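Local coordinates for peptidoglycan-recognition protein SD (Drosophila melanogaster, PDB 2RKQ) that binds bacterial peptidoglycan as a secreted innate-immune receptor and so activates the Toll pathway against Gram-positive bacteria, at residues Met22-Thr34 with Ala130-Val144. Numbering follows the deposited sequence.
Sequences MVTPLPRAVIAHT and AQLVEGYKLLGHRQV. Unlike the reference sequence in segment 22-34: Val23 (reference Glu).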
loop_
_atom_site.group_PDB
_atom_site.type_symbol
_atom_site.label_atom_id
_atom_site.label_comp_id
_atom_site.label_asym_id
_atom_site.label_seq_id
_atom_site.Cartn_x
_atom_site.Cartn_y
_atom_site.Cartn_z
ATOM N N MET A 22 -1.930 10.081 12.372
ATOM C CA MET A 22 -0.768 10.691 11.718
ATOM C C MET A 22 -1.182 12.027 11.155
ATOM O O MET A 22 -2.340 12.210 10.795
ATOM C CB MET A 22 -0.262 9.844 10.561
ATOM C CG MET A 22 0.216 8.494 10.948
ATOM S SD MET A 22 1.196 7.786 9.614
ATOM C CE MET A 22 0.025 7.510 8.294
ATOM N N VAL A 23 -0.213 12.929 11.055
ATOM C CA VAL A 23 -0.428 14.265 10.521
ATOM C C VAL A 23 -0.229 14.203 9.012
ATOM O O VAL A 23 0.818 13.772 8.559
ATOM C CB VAL A 23 0.584 15.248 11.168
ATOM C CG1 VAL A 23 0.582 16.606 10.465
ATOM C CG2 VAL A 23 0.291 15.392 12.672
ATOM N N THR A 24 -1.251 14.585 8.249
ATOM C CA THR A 24 -1.157 14.675 6.789
ATOM C C THR A 24 -0.899 16.143 6.423
ATOM O O THR A 24 -1.305 17.041 7.170
ATOM C CB THR A 24 -2.456 14.226 6.097
ATOM O OG1 THR A 24 -3.535 15.021 6.600
ATOM C CG2 THR A 24 -2.736 12.751 6.338
ATOM N N PRO A 25 -0.253 16.404 5.273
ATOM C CA PRO A 25 0.257 15.443 4.291
ATOM C C PRO A 25 1.463 14.682 4.821
ATOM O O PRO A 25 2.276 15.222 5.577
ATOM C CB PRO A 25 0.643 16.334 3.106
ATOM C CG PRO A 25 0.934 17.655 3.715
ATOM C CD PRO A 25 -0.019 17.800 4.846
ATOM N N LEU A 26 1.552 13.409 4.432
ATOM C CA LEU A 26 2.596 12.536 4.932
ATOM C C LEU A 26 3.887 12.743 4.175
ATOM O O LEU A 26 3.853 12.932 2.962
ATOM C CB LEU A 26 2.164 11.087 4.795
ATOM C CG LEU A 26 0.861 10.751 5.510
ATOM C CD1 LEU A 26 0.321 9.421 5.037
ATOM C CD2 LEU A 26 1.051 10.757 7.027
ATOM N N PRO A 27 5.027 12.746 4.889
ATOM C CA PRO A 27 6.300 12.949 4.195
ATOM C C PRO A 27 6.805 11.806 3.322
ATOM O O PRO A 27 7.687 12.047 2.495
ATOM C CB PRO A 27 7.295 13.247 5.312
ATOM C CG PRO A 27 6.559 13.184 6.580
ATOM C CD PRO A 27 5.172 12.738 6.357
ATOM N N ARG A 28 6.270 10.595 3.495
ATOM C CA ARG A 28 6.824 9.417 2.813
ATOM C C ARG A 28 5.735 8.535 2.248
ATOM O O ARG A 28 4.646 8.471 2.807
ATOM C CB ARG A 28 7.656 8.555 3.772
ATOM C CG ARG A 28 8.555 9.345 4.676
ATOM C CD ARG A 28 9.597 8.453 5.303
ATOM N NE ARG A 28 9.059 7.444 6.213
ATOM C CZ ARG A 28 9.750 6.981 7.263
ATOM N NH1 ARG A 28 10.962 7.454 7.524
ATOM N NH2 ARG A 28 9.224 6.065 8.058
ATOM N N ALA A 29 6.051 7.865 1.141
ATOM C CA ALA A 29 5.217 6.781 0.604
ATOM C C ALA A 29 6.066 5.530 0.551
ATOM O O ALA A 29 7.228 5.590 0.160
ATOM C CB ALA A 29 4.710 7.137 -0.789
ATOM N N VAL A 30 5.488 4.411 0.980
ATOM C CA VAL A 30 6.214 3.160 1.076
ATOM C C VAL A 30 5.503 2.136 0.207
ATOM O O VAL A 30 4.313 1.929 0.359
ATOM C CB VAL A 30 6.299 2.655 2.543
ATOM C CG1 VAL A 30 6.942 1.270 2.604
ATOM C CG2 VAL A 30 7.142 3.619 3.363
ATOM N N ILE A 31 6.238 1.514 -0.712
ATOM C CA ILE A 31 5.672 0.529 -1.612
ATOM C C ILE A 31 5.990 -0.881 -1.129
ATOM O O ILE A 31 7.161 -1.253 -0.949
ATOM C CB ILE A 31 6.204 0.702 -3.046
ATOM C CG1 ILE A 31 6.027 2.151 -3.530
ATOM C CG2 ILE A 31 5.518 -0.290 -4.001
ATOM C CD1 ILE A 31 4.576 2.650 -3.511
ATOM N N ALA A 32 4.926 -1.656 -0.946
ATOM C CA ALA A 32 5.000 -3.044 -0.509
ATOM C C ALA A 32 4.352 -3.978 -1.515
ATOM O O ALA A 32 3.685 -3.541 -2.448
ATOM C CB ALA A 32 4.311 -3.190 0.850
ATOM N N HIS A 33 4.608 -5.275 -1.357
ATOM C CA HIS A 33 3.725 -6.280 -1.940
ATOM C C HIS A 33 3.115 -7.093 -0.814
ATOM O O HIS A 33 3.615 -7.085 0.318
ATOM C CB HIS A 33 4.404 -7.136 -3.032
ATOM C CG HIS A 33 5.404 -8.160 -2.560
ATOM N ND1 HIS A 33 5.885 -8.272 -1.272
ATOM C CD2 HIS A 33 6.044 -9.114 -3.282
ATOM C CE1 HIS A 33 6.756 -9.276 -1.218
ATOM N NE2 HIS A 33 6.872 -9.791 -2.424
ATOM N N THR A 34 2.016 -7.762 -1.123
ATOM C CA THR A 34 1.354 -8.572 -0.095
ATOM C C THR A 34 2.026 -9.922 0.052
ATOM O O THR A 34 1.852 -10.594 1.081
ATOM C CB THR A 34 -0.127 -8.778 -0.396
ATOM O OG1 THR A 34 -0.271 -9.438 -1.656
ATOM C CG2 THR A 34 -0.832 -7.453 -0.444
ATOM N N ALA A 130 -3.528 16.355 -0.694
ATOM C CA ALA A 130 -2.832 16.681 0.565
ATOM C C ALA A 130 -2.703 15.484 1.510
ATOM O O ALA A 130 -2.642 15.652 2.724
ATOM C CB ALA A 130 -3.520 17.851 1.293
ATOM N N GLN A 131 -2.689 14.272 0.946
ATOM C CA GLN A 131 -2.446 13.074 1.757
ATOM C C GLN A 131 -0.950 12.826 1.857
ATOM O O GLN A 131 -0.462 12.262 2.837
ATOM C CB GLN A 131 -3.134 11.849 1.149
ATOM C CG GLN A 131 -4.642 11.965 1.143
ATOM C CD GLN A 131 -5.330 10.823 0.451
ATOM O OE1 GLN A 131 -6.563 10.809 0.350
ATOM N NE2 GLN A 131 -4.557 9.863 -0.039
ATOM N N LEU A 132 -0.236 13.282 0.828
ATOM C CA LEU A 132 1.187 13.062 0.685
ATOM C C LEU A 132 1.825 14.392 0.314
ATOM O O LEU A 132 1.282 15.124 -0.504
ATOM C CB LEU A 132 1.394 12.037 -0.432
ATOM C CG LEU A 132 2.801 11.513 -0.723
ATOM C CD1 LEU A 132 3.446 10.776 0.461
ATOM C CD2 LEU A 132 2.742 10.608 -1.954
ATOM N N VAL A 133 2.954 14.724 0.935
ATOM C CA VAL A 133 3.614 15.971 0.595
ATOM C C VAL A 133 4.126 15.918 -0.833
ATOM O O VAL A 133 4.398 14.830 -1.365
ATOM C CB VAL A 133 4.807 16.294 1.521
ATOM C CG1 VAL A 133 4.372 16.345 2.977
ATOM C CG2 VAL A 133 5.910 15.304 1.348
ATOM N N GLU A 134 4.256 17.081 -1.465
ATOM C CA GLU A 134 4.761 17.100 -2.820
ATOM C C GLU A 134 6.200 16.588 -2.884
ATOM O O GLU A 134 6.535 15.770 -3.744
ATOM C CB GLU A 134 4.656 18.500 -3.422
ATOM C CG GLU A 134 5.021 18.523 -4.907
ATOM C CD GLU A 134 5.149 19.916 -5.474
ATOM O OE1 GLU A 134 5.656 20.805 -4.766
ATOM O OE2 GLU A 134 4.763 20.076 -6.653
ATOM N N GLY A 135 7.046 17.057 -1.957
ATOM C CA GLY A 135 8.446 16.630 -1.916
ATOM C C GLY A 135 8.579 15.356 -1.114
ATOM O O GLY A 135 9.340 15.308 -0.148
ATOM N N TYR A 136 7.811 14.334 -1.482
ATOM C CA TYR A 136 7.798 13.101 -0.680
ATOM C C TYR A 136 9.030 12.255 -0.898
ATOM O O TYR A 136 9.738 12.408 -1.894
ATOM C CB TYR A 136 6.519 12.280 -0.912
ATOM C CG TYR A 136 6.270 11.788 -2.326
ATOM C CD1 TYR A 136 6.693 10.512 -2.727
ATOM C CD2 TYR A 136 5.545 12.552 -3.230
ATOM C CE1 TYR A 136 6.446 10.038 -3.998
ATOM C CE2 TYR A 136 5.264 12.075 -4.526
ATOM C CZ TYR A 136 5.728 10.815 -4.894
ATOM O OH TYR A 136 5.464 10.329 -6.161
ATOM N N LYS A 137 9.313 11.396 0.074
ATOM C CA LYS A 137 10.299 10.345 -0.119
ATOM C C LYS A 137 9.555 9.093 -0.492
ATOM O O LYS A 137 8.646 8.679 0.228
ATOM C CB LYS A 137 11.065 10.086 1.176
ATOM C CG LYS A 137 11.769 11.310 1.732
ATOM C CD LYS A 137 12.747 11.905 0.729
ATOM C CE LYS A 137 13.500 13.057 1.408
ATOM N NZ LYS A 137 14.245 13.910 0.430
ATOM N N LEU A 138 9.925 8.499 -1.626
ATOM C CA LEU A 138 9.357 7.228 -2.017
ATOM C C LEU A 138 10.318 6.133 -1.607
ATOM O O LEU A 138 11.505 6.173 -1.969
ATOM C CB LEU A 138 9.129 7.182 -3.526
ATOM C CG LEU A 138 8.576 5.873 -4.078
ATOM C CD1 LEU A 138 7.107 5.727 -3.753
ATOM C CD2 LEU A 138 8.809 5.863 -5.578
ATOM N N LEU A 139 9.812 5.134 -0.889
ATOM C CA LEU A 139 10.663 4.069 -0.363
ATOM C C LEU A 139 10.072 2.711 -0.649
ATOM O O LEU A 139 8.861 2.566 -0.684
ATOM C CB LEU A 139 10.782 4.193 1.153
ATOM C CG LEU A 139 11.397 5.520 1.602
ATOM C CD1 LEU A 139 11.183 5.690 3.100
ATOM C CD2 LEU A 139 12.873 5.545 1.290
ATOM N N GLY A 140 10.914 1.709 -0.849
ATOM C CA GLY A 140 10.388 0.351 -0.819
ATOM C C GLY A 140 10.222 -0.109 0.610
ATOM O O GLY A 140 10.932 0.352 1.509
ATOM N N HIS A 141 9.313 -1.054 0.811
ATOM C CA HIS A 141 9.057 -1.641 2.120
ATOM C C HIS A 141 10.373 -2.133 2.754
ATOM O O HIS A 141 10.615 -1.922 3.939
ATOM C CB HIS A 141 8.059 -2.773 1.894
ATOM C CG HIS A 141 7.366 -3.257 3.127
ATOM N ND1 HIS A 141 6.528 -4.351 3.098
ATOM C CD2 HIS A 141 7.378 -2.817 4.407
ATOM C CE1 HIS A 141 6.054 -4.564 4.312
ATOM N NE2 HIS A 141 6.561 -3.654 5.127
ATOM N N ARG A 142 11.235 -2.740 1.940
ATOM C CA ARG A 142 12.511 -3.259 2.430
ATOM C C ARG A 142 13.443 -2.180 2.990
ATOM O O ARG A 142 14.411 -2.496 3.695
ATOM C CB ARG A 142 13.246 -4.002 1.317
ATOM C CG ARG A 142 13.522 -3.175 0.070
ATOM C CD ARG A 142 14.379 -3.941 -0.920
ATOM N NE ARG A 142 13.692 -5.129 -1.403
ATOM C CZ ARG A 142 14.222 -5.974 -2.275
ATOM N NH1 ARG A 142 15.438 -5.737 -2.764
ATOM N NH2 ARG A 142 13.536 -7.041 -2.661
ATOM N N GLN A 143 13.195 -0.920 2.648
ATOM C CA GLN A 143 14.033 0.160 3.171
ATOM C C GLN A 143 13.599 0.591 4.573
ATOM O O GLN A 143 14.343 1.304 5.253
ATOM C CB GLN A 143 14.035 1.357 2.229
ATOM C CG GLN A 143 14.525 1.009 0.838
ATOM C CD GLN A 143 14.472 2.189 -0.082
ATOM O OE1 GLN A 143 13.578 2.294 -0.946
ATOM N NE2 GLN A 143 15.437 3.094 0.078
ATOM N N VAL A 144 12.416 0.145 5.000
ATOM C CA VAL A 144 11.875 0.538 6.297
ATOM C C VAL A 144 11.540 -0.637 7.215
ATOM O O VAL A 144 11.163 -0.434 8.372
ATOM C CB VAL A 144 10.623 1.422 6.139
ATOM C CG1 VAL A 144 10.938 2.667 5.317
ATOM C CG2 VAL A 144 9.462 0.643 5.515
HETATM O O HOH W 1 -3.707 17.087 4.762
HETATM O O HOH W 2 9.383 14.234 2.513
#
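Leu26 and Leu132 pair where 22-34 and 130-144 first run side by side: Leu26 N gives its hydrogen to Gln131 O (2.8 Å), from above the carbonyl plane, and Leu26 O takes that of Val133 N. Pro27 O accepts both Lys137 N and a water that also donates to Gly135 O, bridging the corner at Glu134-Gly135. The parallel ladder resumes past the corner with Ala29 N to Lys137 O and ends with His141 N on Ile31 O, at an N-H...O angle of 147°. This joins 136-140, an outermost strand, to 26-33 in the mixed sheet of the amidase-like PGRP fold, with 97-102 along the other side of 26-33.

From CB, Leu132 leads to CG, anti to the backbone N (chi1 -175°), 4.1 Å from Leu26 O. CD1 then lies 3.3 Å from Leu26 O and 3.5 Å from Arg28 O, while CD2 comes near Ala29 CB and sits over one face of the Tyr136 ring, 3.6 Å above its plane and toward the rim. Helix 113-128 packs on this group through Leu123. With an alanine here, a gap is likely to open between Tyr136 and Ala29, leaving the ring freer to shift.

On the same face Leu138 CD1 meets Ile31 CG1 at 3.7 Å. Across the sheet, Val30 CG1 touches Val144 CG2, and Leu139 CD1 touches CD of Arg28, whose NE is hydrogen-bonded to Ser97 OG. Ala32 CB abuts His141 ND1, itself hydrogen-bonded to Ser149 OG, while NE2 is hydrogen-bonded to Phe89 O.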